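Long-range contacts in ADP-ribose pyrophosphatase (Streptococcus suis, PDB 3O8S), which probably hydrolyses ADP-ribose or a related nucleoside diphosphate derivative at its pyrophosphate linkage, as a member of the NUDIX hydrolase family: residues A124-A129 and F149-L154; L131-N136 and V145-I150. All coordinates share one frame; numbering follows the deposited sequence.

Contact 1: residues A124-A129 and F149-L154; sequences AQRVVA and FILCRL
Two classic beta bulges, close together in one antiparallel pair of the NUDIX-domain sheet, set the pattern where Q125 and R126 face L151, and V128 and A129 face F149. In the first, L151 O takes two N-H groups, Q125 N at 2.8 Å and the longer R126 N at 3.2 Å; L151 N answers by donating to R126 O. In the second, V128 N reaches F149 O, while F149 N returns a bond to A129 O at 2.8 Å. Bulges usually accentuate the twist of a strand pair, consistent with an angle of 149° between the N-to-C directions of the two short segments.

With each bulge shifting the register by one residue, A124, V127, I150 and C152 still share one face, where I150 spreads its branches: CG2 lies against A124 CB and CD1 meets V127 CG2 at 4.0 Å. Small or beta-branched residues suit this layer, onto which helix 106-118 and F205 of the second subunit pack. Across the sheet, L151 CB touches V128 CG2 at 3.8 Å beneath helix 186-197. V128 CG1 lies anti to the backbone N (chi1 176°), which leaves CG2 beside that N and facing L151. R126 runs alongside L151 with its aliphatic part, then bends at chi3 and carries its guanidinium to S198 O and to E202 of the second subunit; a long, partly apolar residue can do both.

At the exposed margin Q125 slants across R153, whose guanidinium pairs with E123. Amide and guanidinium planes lie 30° apart, and Q125 OE1 rests 3.4 Å from R153 CD.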
loop_
_atom_site.group_PDB
_atom_site.type_symbol
_atom_site.label_atom_id
_atom_site.label_comp_id
_atom_site.label_asym_id
_atom_site.label_seq_id
_atom_site.Cartn_x
_atom_site.Cartn_y
_atom_site.Cartn_z
ATOM N N ALA A 124 -11.686 -1.918 8.371
ATOM C CA ALA A 124 -10.746 -2.028 7.252
ATOM C C ALA A 124 -10.359 -3.485 7.112
ATOM O O ALA A 124 -10.057 -4.126 8.117
ATOM C CB ALA A 124 -9.533 -1.162 7.509
ATOM N N GLN A 125 -10.439 -4.036 5.901
ATOM C CA GLN A 125 -10.252 -5.464 5.754
ATOM C C GLN A 125 -9.116 -5.885 4.838
ATOM O O GLN A 125 -8.379 -6.805 5.169
ATOM C CB GLN A 125 -11.575 -6.044 5.199
ATOM C CG GLN A 125 -11.750 -7.526 5.396
ATOM C CD GLN A 125 -13.171 -7.939 5.117
ATOM O OE1 GLN A 125 -13.976 -8.081 6.025
ATOM N NE2 GLN A 125 -13.504 -8.166 3.856
ATOM N N ARG A 126 -9.048 -5.301 3.649
ATOM C CA ARG A 126 -8.147 -5.771 2.636
ATOM C C ARG A 126 -7.671 -4.630 1.790
ATOM O O ARG A 126 -8.443 -3.719 1.493
ATOM C CB ARG A 126 -8.917 -6.842 1.779
ATOM C CG ARG A 126 -8.420 -7.080 0.321
ATOM C CD ARG A 126 -9.246 -8.172 -0.349
ATOM N NE ARG A 126 -8.880 -9.480 0.220
ATOM C CZ ARG A 126 -9.469 -10.629 -0.062
ATOM N NH1 ARG A 126 -10.499 -10.667 -0.898
ATOM N NH2 ARG A 126 -9.026 -11.753 0.474
ATOM N N VAL A 127 -6.396 -4.697 1.366
ATOM C CA VAL A 127 -5.837 -3.730 0.430
ATOM C C VAL A 127 -6.206 -4.242 -0.970
ATOM O O VAL A 127 -5.720 -5.287 -1.403
ATOM C CB VAL A 127 -4.307 -3.472 0.581
ATOM C CG1 VAL A 127 -3.873 -2.296 -0.311
ATOM C CG2 VAL A 127 -3.942 -3.193 2.039
ATOM N N VAL A 128 -7.100 -3.533 -1.646
ATOM C CA VAL A 128 -7.494 -3.910 -3.009
ATOM C C VAL A 128 -6.309 -3.622 -3.956
ATOM O O VAL A 128 -5.924 -4.449 -4.792
ATOM C CB VAL A 128 -8.784 -3.156 -3.483
ATOM C CG1 VAL A 128 -9.117 -3.497 -4.934
ATOM C CG2 VAL A 128 -9.986 -3.406 -2.563
ATOM N N ALA A 129 -5.806 -2.399 -3.854
ATOM C CA ALA A 129 -4.772 -1.845 -4.728
ATOM C C ALA A 129 -4.111 -0.625 -4.128
ATOM O O ALA A 129 -4.740 0.073 -3.340
ATOM C CB ALA A 129 -5.405 -1.462 -6.051
ATOM N N PHE A 149 -6.712 1.748 -2.152
ATOM C CA PHE A 149 -8.099 1.297 -2.124
ATOM C C PHE A 149 -8.194 0.211 -1.081
ATOM O O PHE A 149 -7.483 -0.780 -1.182
ATOM C CB PHE A 149 -8.548 0.811 -3.504
ATOM C CG PHE A 149 -8.731 1.935 -4.497
ATOM C CD1 PHE A 149 -7.647 2.437 -5.214
ATOM C CD2 PHE A 149 -9.986 2.514 -4.696
ATOM C CE1 PHE A 149 -7.816 3.471 -6.122
ATOM C CE2 PHE A 149 -10.156 3.546 -5.613
ATOM C CZ PHE A 149 -9.071 4.017 -6.317
ATOM N N ILE A 150 -9.030 0.419 -0.052
ATOM C CA ILE A 150 -9.205 -0.504 1.055
ATOM C C ILE A 150 -10.629 -1.073 1.031
ATOM O O ILE A 150 -11.602 -0.315 1.039
ATOM C CB ILE A 150 -8.893 0.191 2.428
ATOM C CG1 ILE A 150 -7.471 0.879 2.453
ATOM C CG2 ILE A 150 -9.138 -0.754 3.650
ATOM C CD1 ILE A 150 -6.307 -0.055 2.541
ATOM N N LEU A 151 -10.741 -2.413 1.048
ATOM C CA LEU A 151 -12.036 -3.042 1.140
ATOM C C LEU A 151 -12.409 -3.035 2.616
ATOM O O LEU A 151 -11.584 -3.392 3.451
ATOM C CB LEU A 151 -12.046 -4.438 0.513
ATOM C CG LEU A 151 -13.275 -5.303 0.776
ATOM C CD1 LEU A 151 -14.457 -4.855 -0.105
ATOM C CD2 LEU A 151 -12.952 -6.771 0.548
ATOM N N CYS A 152 -13.596 -2.495 2.931
ATOM C CA CYS A 152 -14.110 -2.374 4.289
ATOM C C CYS A 152 -15.391 -3.131 4.405
ATOM O O CYS A 152 -16.179 -3.217 3.464
ATOM C CB CYS A 152 -14.309 -0.919 4.709
ATOM S SG CYS A 152 -12.815 0.109 4.667
ATOM N N ARG A 153 -15.616 -3.644 5.590
ATOM C CA ARG A 153 -16.765 -4.409 5.943
ATOM C C ARG A 153 -17.679 -3.512 6.780
ATOM O O ARG A 153 -17.213 -2.894 7.745
ATOM C CB ARG A 153 -16.252 -5.635 6.704
ATOM C CG ARG A 153 -17.315 -6.518 7.274
ATOM C CD ARG A 153 -16.677 -7.695 7.985
ATOM N NE ARG A 153 -17.721 -8.584 8.467
ATOM C CZ ARG A 153 -18.254 -8.527 9.678
ATOM N NH1 ARG A 153 -17.771 -7.690 10.584
ATOM N NH2 ARG A 153 -19.234 -9.350 10.013
ATOM N N LEU A 154 -18.965 -3.419 6.396
ATOM C CA LEU A 154 -19.943 -2.577 7.097
ATOM C C LEU A 154 -20.312 -3.146 8.476
ATOM O O LEU A 154 -20.657 -4.320 8.580
ATOM C CB LEU A 154 -21.230 -2.415 6.250
ATOM C CG LEU A 154 -22.361 -1.519 6.854
ATOM C CD1 LEU A 154 -21.951 -0.038 6.912
ATOM C CD2 LEU A 154 -23.646 -1.670 6.085
#

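Contact 2: residues L131-N136 and V145-I150; sequences LDKHKN and VTKVFI
L131 and K147 form a hydrogen-bonded antiparallel pair, D132 and T146 the non-hydrogen-bonded pair next to it, and K133 N closes the row by donating to V145 O at 2.9 Å. The L131-K147 bonds are short and straight: L131 N to K147 O is 2.7 Å with 167° at the hydrogen, and K147 N returns to L131 O. K133 is already the first residue of helix 133-136, so its N-H, which has no earlier turn of helix to bond to, is satisfied by the neighbouring strand.

D132 stands at the N-cap. Its CG lies anti to the backbone N (chi1 178°), an arrangement that brings OD2 round to K135 N in a weak capping bond of 3.2 Å. N136 reaches back from the other end of the turn, and its ND2 grips D132 O at 2.8 Å, the acceptor lying nearly in the plane of the amide. Aspartate and asparagine suit these places because short polar side chains can reach backbone groups of a tight turn.

The apolar contacts are modest. L131 CD1 approaches F149 CE1 at 4.2 Å, with the two side chains crossing at about a right angle, and both rest on Q188 of helix 186-197. The stretched methylenes of K133 lie obliquely over V145, CD being 3.8 Å from V145 CB. K147 sets its CB against L131 O, then bends twice to take NZ to D72 and K183 O.

In the two lysines the charge sits at the end of a long aliphatic arm: K133 methylenes lie on V145 and K147 CB on L131 O, while the ammonium of K147, paired with the D72 carboxylate, probably stays protonated.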
loop_
_atom_site.group_PDB
_atom_site.type_symbol
_atom_site.label_atom_id
_atom_site.label_comp_id
_atom_site.label_asym_id
_atom_site.label_seq_id
_atom_site.Cartn_x
_atom_site.Cartn_y
_atom_site.Cartn_z
ATOM N N LEU A 131 -2.270 2.358 -6.022
ATOM C CA LEU A 131 -2.083 2.777 -7.390
ATOM C C LEU A 131 -1.617 4.192 -7.552
ATOM O O LEU A 131 -2.041 5.092 -6.850
ATOM C CB LEU A 131 -3.417 2.598 -8.156
ATOM C CG LEU A 131 -3.961 1.175 -8.278
ATOM C CD1 LEU A 131 -5.425 1.188 -8.681
ATOM C CD2 LEU A 131 -3.099 0.321 -9.232
ATOM N N ASP A 132 -0.794 4.389 -8.553
ATOM C CA ASP A 132 -0.298 5.689 -8.912
ATOM C C ASP A 132 -1.404 6.427 -9.681
ATOM O O ASP A 132 -1.826 5.950 -10.740
ATOM C CB ASP A 132 0.975 5.518 -9.739
ATOM C CG ASP A 132 1.556 6.811 -10.216
ATOM O OD1 ASP A 132 2.085 7.568 -9.377
ATOM O OD2 ASP A 132 1.473 7.075 -11.423
ATOM N N LYS A 133 -1.917 7.539 -9.109
ATOM C CA LYS A 133 -2.951 8.401 -9.709
ATOM C C LYS A 133 -2.647 8.730 -11.191
ATOM O O LYS A 133 -3.532 8.565 -12.034
ATOM C CB LYS A 133 -3.106 9.719 -8.922
ATOM C CG LYS A 133 -4.316 10.538 -9.369
ATOM C CD LYS A 133 -4.418 11.859 -8.650
ATOM C CE LYS A 133 -5.681 12.595 -9.030
ATOM N NZ LYS A 133 -5.697 13.966 -8.465
ATOM N N HIS A 134 -1.402 9.156 -11.499
ATOM C CA HIS A 134 -0.977 9.526 -12.859
ATOM C C HIS A 134 -1.188 8.397 -13.883
ATOM O O HIS A 134 -1.530 8.679 -15.027
ATOM C CB HIS A 134 0.492 9.960 -12.870
ATOM C CG HIS A 134 0.958 10.497 -14.187
ATOM N ND1 HIS A 134 1.960 9.868 -14.907
ATOM C CD2 HIS A 134 0.536 11.583 -14.879
ATOM C CE1 HIS A 134 2.128 10.595 -16.003
ATOM N NE2 HIS A 134 1.294 11.639 -16.030
ATOM N N LYS A 135 -1.007 7.132 -13.465
ATOM C CA LYS A 135 -1.142 5.970 -14.342
ATOM C C LYS A 135 -2.577 5.434 -14.430
ATOM O O LYS A 135 -2.876 4.686 -15.366
ATOM C CB LYS A 135 -0.228 4.836 -13.847
ATOM C CG LYS A 135 1.264 5.057 -14.071
ATOM C CD LYS A 135 2.048 3.855 -13.570
ATOM C CE LYS A 135 3.525 4.114 -13.478
ATOM N NZ LYS A 135 4.260 2.868 -13.130
ATOM N N ASN A 136 -3.457 5.799 -13.472
ATOM C CA ASN A 136 -4.804 5.228 -13.379
ATOM C C ASN A 136 -5.980 6.221 -13.371
ATOM O O ASN A 136 -7.111 5.783 -13.601
ATOM C CB ASN A 136 -4.892 4.378 -12.099
ATOM C CG ASN A 136 -3.926 3.214 -12.093
ATOM O OD1 ASN A 136 -4.231 2.121 -12.585
ATOM N ND2 ASN A 136 -2.712 3.447 -11.599
ATOM N N VAL A 145 0.202 11.427 -6.682
ATOM C CA VAL A 145 -0.590 10.812 -5.616
ATOM C C VAL A 145 -0.532 9.283 -5.714
ATOM O O VAL A 145 -0.659 8.722 -6.806
ATOM C CB VAL A 145 -2.072 11.337 -5.652
ATOM C CG1 VAL A 145 -2.924 10.726 -4.544
ATOM C CG2 VAL A 145 -2.147 12.870 -5.591
ATOM N N THR A 146 -0.343 8.618 -4.560
ATOM C CA THR A 146 -0.400 7.172 -4.437
ATOM C C THR A 146 -1.772 6.915 -3.803
ATOM O O THR A 146 -2.092 7.497 -2.754
ATOM C CB THR A 146 0.816 6.628 -3.666
ATOM O OG1 THR A 146 1.955 6.635 -4.534
ATOM C CG2 THR A 146 0.596 5.197 -3.138
ATOM N N LYS A 147 -2.609 6.116 -4.476
ATOM C CA LYS A 147 -3.966 5.855 -4.006
ATOM C C LYS A 147 -4.079 4.473 -3.426
ATOM O O LYS A 147 -3.792 3.498 -4.124
ATOM C CB LYS A 147 -4.976 6.013 -5.145
ATOM C CG LYS A 147 -5.051 7.399 -5.745
ATOM C CD LYS A 147 -5.940 7.325 -6.959
ATOM C CE LYS A 147 -7.145 8.213 -6.872
ATOM N NZ LYS A 147 -7.963 7.923 -5.680
ATOM N N VAL A 148 -4.537 4.369 -2.177
ATOM C CA VAL A 148 -4.729 3.059 -1.526
ATOM C C VAL A 148 -6.241 2.781 -1.441
ATOM O O VAL A 148 -6.965 3.527 -0.787
ATOM C CB VAL A 148 -4.055 2.992 -0.127
ATOM C CG1 VAL A 148 -4.141 1.586 0.461
ATOM C CG2 VAL A 148 -2.600 3.443 -0.188
ATOM N N PHE A 149 -6.712 1.748 -2.152
ATOM C CA PHE A 149 -8.099 1.297 -2.124
ATOM C C PHE A 149 -8.194 0.211 -1.081
ATOM O O PHE A 149 -7.483 -0.780 -1.182
ATOM C CB PHE A 149 -8.548 0.811 -3.504
ATOM C CG PHE A 149 -8.731 1.935 -4.497
ATOM C CD1 PHE A 149 -7.647 2.437 -5.214
ATOM C CD2 PHE A 149 -9.986 2.514 -4.696
ATOM C CE1 PHE A 149 -7.816 3.471 -6.122
ATOM C CE2 PHE A 149 -10.156 3.546 -5.613
ATOM C CZ PHE A 149 -9.071 4.017 -6.317
ATOM N N ILE A 150 -9.030 0.419 -0.052
ATOM C CA ILE A 150 -9.205 -0.504 1.055
ATOM C C ILE A 150 -10.629 -1.073 1.031
ATOM O O ILE A 150 -11.602 -0.315 1.039
ATOM C CB ILE A 150 -8.893 0.191 2.428
ATOM C CG1 ILE A 150 -7.471 0.879 2.453
ATOM C CG2 ILE A 150 -9.138 -0.754 3.650
ATOM C CD1 ILE A 150 -6.307 -0.055 2.541
#

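In the fold
Contacts 1 and 2 are successive portions of one antiparallel pairing between strands 120-132 and 145-157, with centres about 14 Å apart. Along the chain, 124-129 leads to 131-136; after a connection partly missing from the model, the chain returns through 145-150 into 149-154. Contact 2 therefore lies nearer the turn and contact 1 nearer the middle of the domain. F149 and I150 belong to both, and V127 CG1 packs on V148 CG1 where they join. Strand 145-157 also pairs in parallel with strand 70-79, tying the hairpin into the mixed NUDIX sheet. Both contacts touch the second subunit, so the same two strands contribute to the domain core and the dimer interface.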